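Long-range contacts in GH5 (Bacteroidetes bacterium AC2a, PDB 4YHE), which probably hydrolyses beta-1,4-glucosidic linkages in cellulose and related glucans as a family 5 endoglucanase: residues 72-77 with 139-144; 100-105 with 118-123. All blocks are in the same frame, centred on the assembly; numbering follows the deposited sequence.

Contact 1 of 2, residues 72-77 with 139-144; sequences PTYAIE and LTMIWL
The Y74 ring meets M141 at its edge: CG of M141 lies near the ring plane, 4.0 Å from Y74 CD2. The two side chains cross at about a right angle. With its CG beside the backbone N and anti to the carbonyl carbon (chi1 -67°), M141 sets its first methylenes against the 72-77 backbone; CB lies 3.7 Å from T73 O and CG 3.7 Å from P72 O. Further bends at chi2 and chi3 carry the sulfur and methyl away from the loop. A second apolar touch is made by I76, whose CD1 reaches I142 CG2 at 4.2 Å. No hydrogen bond joins the two segments directly. The polar link is supplied one residue past the helix segment by Q145, which donates from NE2 to Y74 O and M141 O and accepts the N-H of I76 on OE1. The loop after strand 57-60 is thereby laid along the outer helix 129-149 just before it enters helix 78-93, with E77 at the N-cap. I68 of the same loop touches both Y74 and I142, while helix 181-199 packs against T140 and W143.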
ATOM      1  N   PRO A  72      23.140  19.612   2.676  1.00 34.26           N
ATOM      2  CA  PRO A  72      22.760  19.017   1.404  1.00 35.81           C
ATOM      3  C   PRO A  72      22.822  17.478   1.337  1.00 35.86           C
ATOM      4  O   PRO A  72      22.371  16.883   0.358  1.00 34.58           O
ATOM      5  CB  PRO A  72      23.798  19.607   0.456  1.00 36.06           C
ATOM      6  CG  PRO A  72      25.027  19.714   1.289  1.00 36.23           C
ATOM      7  CD  PRO A  72      24.567  19.975   2.700  1.00 34.52           C
ATOM      8  N   THR A  73      23.386  16.835   2.342  1.00 34.24           N
ATOM      9  CA  THR A  73      23.566  15.394   2.286  1.00 35.25           C
ATOM     10  C   THR A  73      22.339  14.601   2.780  1.00 33.31           C
ATOM     11  O   THR A  73      22.190  13.430   2.434  1.00 31.61           O
ATOM     12  CB  THR A  73      24.782  14.988   3.115  1.00 36.56           C
ATOM     13  OG1 THR A  73      24.634  15.553   4.411  1.00 40.50           O
ATOM     14  CG2 THR A  73      26.051  15.534   2.480  1.00 37.90           C
ATOM     15  N   TYR A  74      21.487  15.228   3.595  1.00 29.06           N
ATOM     16  CA  TYR A  74      20.294  14.568   4.123  1.00 27.78           C
ATOM     17  C   TYR A  74      20.647  13.169   4.663  1.00 27.02           C
ATOM     18  O   TYR A  74      20.007  12.158   4.336  1.00 27.97           O
ATOM     19  CB  TYR A  74      19.181  14.514   3.060  1.00 25.81           C
ATOM     20  CG  TYR A  74      18.734  15.877   2.519  1.00 25.08           C
ATOM     21  CD1 TYR A  74      17.864  16.696   3.243  1.00 25.21           C
ATOM     22  CD2 TYR A  74      19.152  16.318   1.271  1.00 24.51           C
ATOM     23  CE1 TYR A  74      17.443  17.924   2.737  1.00 26.54           C
ATOM     24  CE2 TYR A  74      18.742  17.524   0.757  1.00 25.62           C
ATOM     25  CZ  TYR A  74      17.886  18.324   1.485  1.00 27.77           C
ATOM     26  OH  TYR A  74      17.501  19.535   0.957  1.00 29.87           O
ATOM     27  N   ALA A  75      21.671  13.123   5.511  1.00 25.84           N
ATOM     28  CA  ALA A  75      22.200  11.852   5.993  1.00 26.41           C
ATOM     29  C   ALA A  75      21.151  11.133   6.847  1.00 25.44           C
ATOM     30  O   ALA A  75      20.581  11.735   7.756  1.00 24.52           O
ATOM     31  CB  ALA A  75      23.475  12.076   6.811  1.00 26.56           C
ATOM     32  N   ILE A  76      20.903   9.854   6.560  1.00 24.55           N
ATOM     33  CA  ILE A  76      19.955   9.089   7.344  1.00 24.69           C
ATOM     34  C   ILE A  76      20.649   8.521   8.570  1.00 25.66           C
ATOM     35  O   ILE A  76      21.670   7.861   8.460  1.00 28.31           O
ATOM     36  CB  ILE A  76      19.376   7.896   6.551  1.00 25.37           C
ATOM     37  CG1 ILE A  76      18.592   8.400   5.324  1.00 26.46           C
ATOM     38  CG2 ILE A  76      18.510   7.021   7.462  1.00 25.00           C
ATOM     39  CD1 ILE A  76      18.131   7.272   4.427  1.00 25.71           C
ATOM     40  N   GLU A  77      20.050   8.738   9.726  1.00 25.60           N
ATOM     41  CA  GLU A  77      20.554   8.246  10.997  1.00 26.00           C
ATOM     42  C   GLU A  77      20.769   6.736  10.921  1.00 25.66           C
ATOM     43  O   GLU A  77      19.860   5.989  10.551  1.00 22.10           O
ATOM     44  CB  GLU A  77      19.530   8.641  12.048  1.00 28.71           C
ATOM     45  CG  GLU A  77      19.791   8.239  13.469  1.00 30.23           C
ATOM     46  CD  GLU A  77      18.466   8.108  14.194  1.00 32.72           C
ATOM     47  OE1 GLU A  77      17.702   9.106  14.206  1.00 29.75           O
ATOM     48  OE2 GLU A  77      18.169   6.990  14.682  1.00 36.27           O
ATOM     49  N   LEU A 139      14.851  13.688  -2.009  1.00 23.56           N
ATOM     50  CA  LEU A 139      14.388  12.381  -2.497  1.00 21.91           C
ATOM     51  C   LEU A 139      15.523  11.571  -3.087  1.00 21.89           C
ATOM     52  O   LEU A 139      15.664  10.378  -2.818  1.00 20.35           O
ATOM     53  CB  LEU A 139      13.244  12.545  -3.539  1.00 22.58           C
ATOM     54  CG  LEU A 139      11.823  12.827  -3.013  1.00 20.47           C
ATOM     55  CD1 LEU A 139      10.901  13.181  -4.161  1.00 19.81           C
ATOM     56  CD2 LEU A 139      11.253  11.633  -2.238  1.00 21.19           C
ATOM     57  N   THR A 140      16.341  12.223  -3.904  1.00 22.36           N
ATOM     58  CA  THR A 140      17.499  11.580  -4.477  1.00 21.89           C
ATOM     59  C   THR A 140      18.486  11.092  -3.396  1.00 22.48           C
ATOM     60  O   THR A 140      18.916   9.932  -3.412  1.00 18.22           O
ATOM     61  CB  THR A 140      18.208  12.515  -5.491  1.00 24.22           C
ATOM     62  OG1 THR A 140      17.281  12.888  -6.534  1.00 25.58           O
ATOM     63  CG2 THR A 140      19.401  11.841  -6.089  1.00 23.36           C
ATOM     64  N   MET A 141      18.843  11.962  -2.455  1.00 22.17           N
ATOM     65  CA  MET A 141      19.784  11.556  -1.396  1.00 25.55           C
ATOM     66  C   MET A 141      19.248  10.407  -0.529  1.00 25.17           C
ATOM     67  O   MET A 141      19.996   9.489  -0.131  1.00 25.05           O
ATOM     68  CB  MET A 141      20.122  12.771  -0.525  1.00 27.20           C
ATOM     69  CG  MET A 141      20.912  13.852  -1.268  1.00 30.19           C
ATOM     70  SD  MET A 141      22.488  13.253  -1.947  1.00 34.70           S
ATOM     71  CE  MET A 141      22.138  12.665  -3.592  1.00 38.08           C
ATOM     72  N   ILE A 142      17.943  10.440  -0.255  1.00 22.79           N
ATOM     73  CA  ILE A 142      17.341   9.420   0.557  1.00 22.60           C
ATOM     74  C   ILE A 142      17.323   8.085  -0.160  1.00 21.10           C
ATOM     75  O   ILE A 142      17.812   7.073   0.380  1.00 21.20           O
ATOM     76  CB  ILE A 142      15.929   9.821   1.049  1.00 23.33           C
ATOM     77  CG1 ILE A 142      16.053  10.951   2.066  1.00 24.91           C
ATOM     78  CG2 ILE A 142      15.229   8.610   1.669  1.00 24.10           C
ATOM     79  CD1 ILE A 142      14.724  11.470   2.550  1.00 25.18           C
ATOM     80  N   TRP A 143      16.798   8.059  -1.376  1.00 20.56           N
ATOM     81  CA  TRP A 143      16.750   6.815  -2.118  1.00 19.26           C
ATOM     82  C   TRP A 143      18.145   6.257  -2.471  1.00 21.14           C
ATOM     83  O   TRP A 143      18.338   5.043  -2.534  1.00 19.61           O
ATOM     84  CB  TRP A 143      15.828   6.933  -3.353  1.00 20.00           C
ATOM     85  CG  TRP A 143      14.397   6.641  -2.993  1.00 19.08           C
ATOM     86  CD1 TRP A 143      13.327   7.495  -3.075  1.00 17.81           C
ATOM     87  CD2 TRP A 143      13.887   5.416  -2.470  1.00 18.29           C
ATOM     88  NE1 TRP A 143      12.197   6.870  -2.688  1.00 18.26           N
ATOM     89  CE2 TRP A 143      12.500   5.602  -2.266  1.00 18.28           C
ATOM     90  CE3 TRP A 143      14.467   4.189  -2.127  1.00 18.73           C
ATOM     91  CZ2 TRP A 143      11.679   4.613  -1.725  1.00 18.71           C
ATOM     92  CZ3 TRP A 143      13.640   3.176  -1.625  1.00 18.96           C
ATOM     93  CH2 TRP A 143      12.252   3.399  -1.423  1.00 18.51           C
ATOM     94  N   LEU A 144      19.108   7.136  -2.694  1.00 22.38           N
ATOM     95  CA  LEU A 144      20.480   6.681  -2.901  1.00 25.07           C
ATOM     96  C   LEU A 144      20.989   5.903  -1.684  1.00 24.25           C
ATOM     97  O   LEU A 144      21.563   4.834  -1.837  1.00 25.24           O
ATOM     98  CB  LEU A 144      21.394   7.870  -3.163  1.00 27.00           C
ATOM     99  CG  LEU A 144      21.530   8.361  -4.598  1.00 29.83           C
ATOM    100  CD1 LEU A 144      22.404   9.615  -4.609  1.00 30.98           C
ATOM    101  CD2 LEU A 144      22.136   7.280  -5.495  1.00 28.38           C
TER

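Contact 2 of 2, residues 100-105 with 118-123; sequences INIHHD and HWLDLP
Two side-chain hydrogen bonds link D105 and H104 to the segment 118-123. In the straighter one, W119 NE1 donates to D105 OD2 over 2.9 Å, at an N-H...O angle of 153°. The oxygen uses its anti lone pair and sits somewhat out of the indole plane, the carboxylate being turned 69° from the ring. The first torsion of W119 places CG between the backbone N and the carbonyl carbon and presents the pyrrole edge to D105. OD1 accepts the backbone N-H of W64, and OD2 takes a further, weak hydrogen bond from M65 N. The second bond across the contact is weak: H118 ND1 points to H104 O at 2.7 Å but with an angle of only 129°, while H118 NE2 bonds T112 OG1.

These groups stand where strand 97-101, third in the eight-stranded parallel beta/alpha (TIM) barrel of family 5, leaves the barrel and runs into its following loop; in barrels of this kind the active site lies at the C-terminal ends of the strands. Here the loop doubles back before helix 122-127.

Apolar packing is made by I102 and L120, whose CG2 and CD2 meet at 4.0 Å. L120 CB also makes a van der Waals contact with the backbone carbonyl of D105, 3.5 Å from its O. Replacing W119 by an alanine would probably leave D105 OD2 without its indole donor and open a gap beside I68 and E138, which the indole touches. L120, the centre of an inverse gamma turn, sets its CB over one face of the indole, offset toward the rim, and reaches I135 and W189.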
ATOM      1  N   ILE A 100       9.382  -1.737   0.971  1.00 14.01           N
ATOM      2  CA  ILE A 100       9.626  -0.582   1.852  1.00 15.18           C
ATOM      3  C   ILE A 100       9.414   0.671   1.046  1.00 15.01           C
ATOM      4  O   ILE A 100       9.435   0.620  -0.173  1.00 16.23           O
ATOM      5  CB  ILE A 100      11.036  -0.584   2.460  1.00 14.96           C
ATOM      6  CG1 ILE A 100      12.147  -0.621   1.371  1.00 16.08           C
ATOM      7  CG2 ILE A 100      11.165  -1.784   3.386  1.00 14.92           C
ATOM      8  CD1 ILE A 100      13.535  -0.378   1.924  1.00 17.64           C
ATOM      9  N   ASN A 101       9.230   1.801   1.720  1.00 15.98           N
ATOM     10  CA  ASN A 101       8.847   3.032   1.045  1.00 15.13           C
ATOM     11  C   ASN A 101       9.279   4.281   1.791  1.00 15.52           C
ATOM     12  O   ASN A 101      10.009   4.209   2.800  1.00 15.26           O
ATOM     13  CB  ASN A 101       7.308   3.025   0.780  1.00 15.23           C
ATOM     14  CG  ASN A 101       6.473   3.308   2.017  1.00 15.58           C
ATOM     15  OD1 ASN A 101       6.993   3.443   3.121  1.00 15.28           O
ATOM     16  ND2 ASN A 101       5.145   3.387   1.829  1.00 16.34           N
ATOM     17  N   ILE A 102       8.843   5.418   1.273  1.00 16.90           N
ATOM     18  CA  ILE A 102       8.789   6.671   2.010  1.00 16.94           C
ATOM     19  C   ILE A 102       7.297   6.925   2.290  1.00 17.25           C
ATOM     20  O   ILE A 102       6.474   7.043   1.364  1.00 18.06           O
ATOM     21  CB  ILE A 102       9.409   7.808   1.191  1.00 17.57           C
ATOM     22  CG1 ILE A 102      10.902   7.545   0.971  1.00 18.33           C
ATOM     23  CG2 ILE A 102       9.198   9.145   1.861  1.00 18.31           C
ATOM     24  CD1 ILE A 102      11.619   8.694   0.286  1.00 18.94           C
ATOM     25  N   HIS A 103       6.929   6.982   3.566  1.00 16.70           N
ATOM     26  CA  HIS A 103       5.525   6.991   3.930  1.00 15.13           C
ATOM     27  C   HIS A 103       5.058   8.380   4.430  1.00 16.34           C
ATOM     28  O   HIS A 103       4.796   9.237   3.600  1.00 15.69           O
ATOM     29  CB  HIS A 103       5.243   5.878   4.921  1.00 15.11           C
ATOM     30  CG  HIS A 103       3.820   5.433   4.942  1.00 16.91           C
ATOM     31  ND1 HIS A 103       3.313   4.513   4.040  1.00 15.46           N
ATOM     32  CD2 HIS A 103       2.794   5.744   5.776  1.00 15.74           C
ATOM     33  CE1 HIS A 103       2.038   4.308   4.297  1.00 15.52           C
ATOM     34  NE2 HIS A 103       1.708   5.008   5.367  1.00 16.28           N
ATOM     35  N   HIS A 104       4.925   8.607   5.738  1.00 15.64           N
ATOM     36  CA  HIS A 104       4.253   9.834   6.183  1.00 16.44           C
ATOM     37  C   HIS A 104       5.061  11.114   6.015  1.00 16.95           C
ATOM     38  O   HIS A 104       4.539  12.205   6.283  1.00 16.49           O
ATOM     39  CB  HIS A 104       3.700   9.720   7.601  1.00 16.87           C
ATOM     40  CG  HIS A 104       2.464   8.880   7.702  1.00 17.08           C
ATOM     41  ND1 HIS A 104       1.426   8.949   6.792  1.00 18.26           N
ATOM     42  CD2 HIS A 104       2.107   7.939   8.606  1.00 17.18           C
ATOM     43  CE1 HIS A 104       0.490   8.083   7.140  1.00 17.84           C
ATOM     44  NE2 HIS A 104       0.888   7.450   8.229  1.00 16.37           N
ATOM     45  N   ASP A 105       6.295  11.000   5.539  1.00 17.75           N
ATOM     46  CA  ASP A 105       7.052  12.168   5.056  1.00 19.25           C
ATOM     47  C   ASP A 105       6.195  13.010   4.145  1.00 19.33           C
ATOM     48  O   ASP A 105       6.216  14.247   4.241  1.00 20.57           O
ATOM     49  CB  ASP A 105       8.321  11.738   4.328  1.00 19.32           C
ATOM     50  CG  ASP A 105       9.228  10.912   5.216  1.00 21.11           C
ATOM     51  OD1 ASP A 105       8.906   9.727   5.435  1.00 19.87           O
ATOM     52  OD2 ASP A 105      10.212  11.452   5.750  1.00 21.71           O
ATOM     53  N   HIS A 118       6.480  18.024   7.461  1.00 24.24           N
ATOM     54  CA  HIS A 118       6.340  17.178   6.263  1.00 24.84           C
ATOM     55  C   HIS A 118       7.058  17.858   5.097  1.00 25.21           C
ATOM     56  O   HIS A 118       6.502  18.704   4.389  1.00 27.06           O
ATOM     57  CB  HIS A 118       4.861  16.884   5.980  1.00 23.46           C
ATOM     58  CG  HIS A 118       4.192  16.112   7.080  1.00 23.79           C
ATOM     59  ND1 HIS A 118       4.250  14.736   7.170  1.00 22.55           N
ATOM     60  CD2 HIS A 118       3.483  16.523   8.157  1.00 23.67           C
ATOM     61  CE1 HIS A 118       3.597  14.333   8.246  1.00 21.66           C
ATOM     62  NE2 HIS A 118       3.116  15.396   8.860  1.00 24.18           N
ATOM     63  N   TRP A 119       8.329  17.501   4.952  1.00 24.23           N
ATOM     64  CA  TRP A 119       9.219  18.125   3.954  1.00 24.20           C
ATOM     65  C   TRP A 119       8.781  17.774   2.535  1.00 24.69           C
ATOM     66  O   TRP A 119       8.988  18.556   1.616  1.00 24.19           O
ATOM     67  CB  TRP A 119      10.673  17.707   4.172  1.00 24.07           C
ATOM     68  CG  TRP A 119      10.880  16.214   4.075  1.00 22.54           C
ATOM     69  CD1 TRP A 119      10.800  15.311   5.094  1.00 22.61           C
ATOM     70  CD2 TRP A 119      11.220  15.464   2.896  1.00 22.56           C
ATOM     71  NE1 TRP A 119      11.034  14.026   4.610  1.00 22.79           N
ATOM     72  CE2 TRP A 119      11.288  14.099   3.269  1.00 22.09           C
ATOM     73  CE3 TRP A 119      11.440  15.811   1.557  1.00 22.34           C
ATOM     74  CZ2 TRP A 119      11.582  13.088   2.364  1.00 22.98           C
ATOM     75  CZ3 TRP A 119      11.722  14.809   0.658  1.00 23.49           C
ATOM     76  CH2 TRP A 119      11.807  13.455   1.064  1.00 24.89           C
ATOM     77  N   LEU A 120       8.167  16.602   2.366  1.00 23.25           N
ATOM     78  CA  LEU A 120       7.700  16.156   1.068  1.00 23.06           C
ATOM     79  C   LEU A 120       6.314  16.758   0.775  1.00 24.76           C
ATOM     80  O   LEU A 120       5.273  16.165   1.062  1.00 25.03           O
ATOM     81  CB  LEU A 120       7.707  14.625   1.090  1.00 23.86           C
ATOM     82  CG  LEU A 120       7.435  13.871  -0.180  1.00 23.12           C
ATOM     83  CD1 LEU A 120       8.314  14.364  -1.323  1.00 23.40           C
ATOM     84  CD2 LEU A 120       7.663  12.379   0.095  1.00 23.58           C
ATOM     85  N   ASP A 121       6.322  17.988   0.239  1.00 25.97           N
ATOM     86  CA  ASP A 121       5.181  18.891   0.289  1.00 26.55           C
ATOM     87  C   ASP A 121       4.744  19.228  -1.128  1.00 25.72           C
ATOM     88  O   ASP A 121       5.362  20.052  -1.784  1.00 23.53           O
ATOM     89  CB  ASP A 121       5.610  20.171   1.036  1.00 27.45           C
ATOM     90  CG  ASP A 121       4.469  21.132   1.307  1.00 29.66           C
ATOM     91  OD1 ASP A 121       3.494  21.211   0.529  1.00 29.72           O
ATOM     92  OD2 ASP A 121       4.572  21.876   2.297  1.00 32.12           O
ATOM     93  N   LEU A 122       3.667  18.603  -1.597  1.00 25.63           N
ATOM     94  CA  LEU A 122       3.282  18.750  -2.996  1.00 24.76           C
ATOM     95  C   LEU A 122       2.795  20.180  -3.378  1.00 23.90           C
ATOM     96  O   LEU A 122       3.257  20.729  -4.354  1.00 24.05           O
ATOM     97  CB  LEU A 122       2.253  17.683  -3.386  1.00 23.40           C
ATOM     98  CG  LEU A 122       1.793  17.749  -4.853  1.00 23.64           C
ATOM     99  CD1 LEU A 122       2.911  17.405  -5.808  1.00 23.47           C
ATOM    100  CD2 LEU A 122       0.618  16.814  -5.046  1.00 23.59           C
ATOM    101  N   PRO A 123       1.849  20.763  -2.623  1.00 24.98           N
ATOM    102  CA  PRO A 123       1.452  22.139  -2.975  1.00 25.82           C
ATOM    103  C   PRO A 123       2.619  23.117  -2.949  1.00 25.14           C
ATOM    104  O   PRO A 123       2.720  23.973  -3.836  1.00 25.40           O
ATOM    105  CB  PRO A 123       0.427  22.503  -1.891  1.00 25.78           C
ATOM    106  CG  PRO A 123      -0.119  21.184  -1.435  1.00 25.19           C
ATOM    107  CD  PRO A 123       1.014  20.213  -1.540  1.00 24.33           C
TER

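Helix 129-149 supplies one side of contact 1 and packs against contact 2, and the pair illustrates how chemistry can follow place in a barrel. Contact 1, its centre about 23 Å from the centre of the chain, lies at the periphery and mixes buried with exposed residues; its direct contacts are all van der Waals. Contact 2, at about 14 Å, has no exposed residue among those that touch, and adds side-chain hydrogen bonds to its apolar packing. Their centres are about 13 Å apart and they meet directly: I142 CD1 packs on W119 CZ2 at 3.5 Å, and I142 CG2 on I102 CD1 at 3.9 Å. I142 thus faces both the 72-77 loop and the loop following strand 97-101.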